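Long-range contact in aminoglycoside 3'-phosphotransferase AphA1-IAB (Acinetobacter baumannii, PDB 4GKH), which phosphorylates kanamycin and related aminoglycosides at the 3'-hydroxyl with a nucleoside triphosphate as donor, making the bacterium resistant to these antibiotics: residues A[192-198]-A[223-229]. Numbering follows the deposited sequence.
Sequences DSVVTHG and IADRYQD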
# COMPACT_ATOMS: atom_id res chain seq x y z
N ASP A 192 -10.88 -15.31 3.97
CA ASP A 192 -11.43 -14.67 5.15
C ASP A 192 -11.44 -13.20 4.76
O ASP A 192 -10.47 -12.47 5.00
CB ASP A 192 -10.48 -14.93 6.32
CG ASP A 192 -10.99 -14.38 7.62
OD1 ASP A 192 -12.05 -13.71 7.62
OD2 ASP A 192 -10.32 -14.62 8.65
N SER A 193 -12.52 -12.77 4.11
CA SER A 193 -12.54 -11.49 3.38
C SER A 193 -12.81 -10.30 4.27
O SER A 193 -13.73 -10.31 5.07
CB SER A 193 -13.58 -11.53 2.26
OG SER A 193 -13.33 -12.59 1.36
N VAL A 194 -12.01 -9.25 4.10
CA VAL A 194 -12.18 -8.02 4.85
C VAL A 194 -11.83 -6.89 3.90
O VAL A 194 -11.33 -7.14 2.80
CB VAL A 194 -11.21 -7.95 6.04
CG1 VAL A 194 -11.48 -9.09 7.04
CG2 VAL A 194 -9.78 -7.99 5.53
N VAL A 195 -12.08 -5.66 4.31
CA VAL A 195 -11.58 -4.52 3.54
C VAL A 195 -10.06 -4.42 3.72
O VAL A 195 -9.57 -4.30 4.85
CB VAL A 195 -12.23 -3.18 4.02
CG1 VAL A 195 -11.65 -2.01 3.24
CG2 VAL A 195 -13.77 -3.23 3.87
N THR A 196 -9.31 -4.50 2.62
CA THR A 196 -7.85 -4.47 2.69
C THR A 196 -7.27 -3.22 2.05
O THR A 196 -7.90 -2.59 1.19
CB THR A 196 -7.18 -5.70 2.04
OG1 THR A 196 -7.49 -5.73 0.64
CG2 THR A 196 -7.63 -7.00 2.71
N HIS A 197 -6.06 -2.88 2.46
CA HIS A 197 -5.35 -1.73 1.91
C HIS A 197 -4.70 -2.12 0.58
O HIS A 197 -4.75 -1.38 -0.41
CB HIS A 197 -4.26 -1.30 2.91
CG HIS A 197 -3.42 -0.16 2.44
ND1 HIS A 197 -2.36 -0.33 1.58
CD2 HIS A 197 -3.47 1.16 2.72
CE1 HIS A 197 -1.80 0.84 1.33
NE2 HIS A 197 -2.46 1.77 2.01
N GLY A 198 -4.07 -3.29 0.56
CA GLY A 198 -3.43 -3.79 -0.64
C GLY A 198 -1.92 -3.61 -0.76
O GLY A 198 -1.27 -4.33 -1.52
N ILE A 223 -11.99 -5.49 -1.27
CA ILE A 223 -12.24 -6.71 -0.50
C ILE A 223 -11.24 -7.81 -0.91
O ILE A 223 -11.12 -8.15 -2.09
CB ILE A 223 -13.68 -7.21 -0.67
CG1 ILE A 223 -14.68 -6.14 -0.18
CG2 ILE A 223 -13.87 -8.54 0.08
CD1 ILE A 223 -16.16 -6.44 -0.50
N ALA A 224 -10.53 -8.36 0.07
CA ALA A 224 -9.56 -9.44 -0.15
C ALA A 224 -9.35 -10.21 1.16
O ALA A 224 -9.93 -9.87 2.20
CB ALA A 224 -8.25 -8.87 -0.66
N ASP A 225 -8.55 -11.27 1.12
CA ASP A 225 -8.29 -12.02 2.36
C ASP A 225 -7.47 -11.13 3.31
O ASP A 225 -6.64 -10.36 2.84
CB ASP A 225 -7.52 -13.32 2.05
CG ASP A 225 -7.34 -14.19 3.27
OD1 ASP A 225 -6.35 -13.98 4.01
OD2 ASP A 225 -8.19 -15.08 3.50
N ARG A 226 -7.68 -11.24 4.62
CA ARG A 226 -6.94 -10.39 5.56
C ARG A 226 -5.42 -10.57 5.47
O ARG A 226 -4.66 -9.66 5.78
CB ARG A 226 -7.44 -10.56 7.01
CG ARG A 226 -7.23 -11.93 7.62
CD ARG A 226 -7.80 -12.02 9.06
NE ARG A 226 -9.24 -12.21 9.09
CZ ARG A 226 -10.12 -11.36 9.64
NH1 ARG A 226 -9.71 -10.24 10.21
NH2 ARG A 226 -11.41 -11.63 9.61
N TYR A 227 -4.96 -11.73 5.01
CA TYR A 227 -3.52 -11.96 4.87
C TYR A 227 -2.85 -11.15 3.75
O TYR A 227 -1.63 -11.08 3.66
CB TYR A 227 -3.21 -13.46 4.73
CG TYR A 227 -3.17 -14.19 6.06
CD1 TYR A 227 -4.35 -14.46 6.76
CD2 TYR A 227 -1.97 -14.62 6.61
CE1 TYR A 227 -4.33 -15.12 7.98
CE2 TYR A 227 -1.93 -15.29 7.83
CZ TYR A 227 -3.12 -15.54 8.51
OH TYR A 227 -3.08 -16.22 9.71
N GLN A 228 -3.65 -10.52 2.88
CA GLN A 228 -3.07 -9.59 1.91
C GLN A 228 -2.30 -8.48 2.61
O GLN A 228 -1.23 -8.07 2.17
CB GLN A 228 -4.15 -8.96 1.02
CG GLN A 228 -3.62 -7.79 0.16
CD GLN A 228 -2.53 -8.23 -0.82
OE1 GLN A 228 -2.46 -9.40 -1.19
NE2 GLN A 228 -1.68 -7.29 -1.24
N ASP A 229 -2.85 -7.99 3.72
CA ASP A 229 -2.21 -6.90 4.45
C ASP A 229 -1.22 -7.44 5.47
O ASP A 229 -0.13 -6.89 5.63
CB ASP A 229 -3.27 -6.01 5.14
CG ASP A 229 -4.09 -5.18 4.13
OD1 ASP A 229 -3.59 -4.92 3.00
OD2 ASP A 229 -5.24 -4.80 4.47
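Asp229 receives the backbone of His197 and Gly198 at the start of the catalytic loop of this protein-kinase-like fold, where a two-stranded antiparallel ribbon, 193-196 with 224-225, runs out into the loop and helix 227-237. Its carboxylate spans two successive amides, each oxygen using its syn lone pair: Asp229 OD2 takes His197 N at 2.9 Å and Asp229 OD1 takes Gly198 N at 3.0 Å. His133 NE2 also bonds OD2, so three hydrogen bonds hold the rotation of this buried acid. The adjacent His197 bonds Ile216 O through NE2 and, through ND1, the backbone N of Asp199, the probable proton acceptor; this bond joins the end of the ribbon to the active site. In the ribbon, Val194 and Ala224 exchange both backbone bonds, and the methyl of Ala224 lies against Thr196 OG1, itself bonded to Gly222 O. At the far end Arg226 grips Asp192 side-on, NE to OD2 at 2.7 Å and NH2 to OD1 at 2.9 Å. The two planes are 61° apart, and both nitrogens approach from above the carboxylate plane. With CG between the backbone N and the carbonyl carbon (chi1 65°) and a bend at chi3, the arginine chain folds past Val194, whose CG1 sits over one guanidinium face. The Asp225 carboxylate meets backbone N-H groups of both segments: OD1 accepts Tyr227 N, a capping bond at the turn into the helix, while OD2, salt-bridged to Lys261, accepts Asp192 N at 2.7 Å in a nearly straight bond (176°).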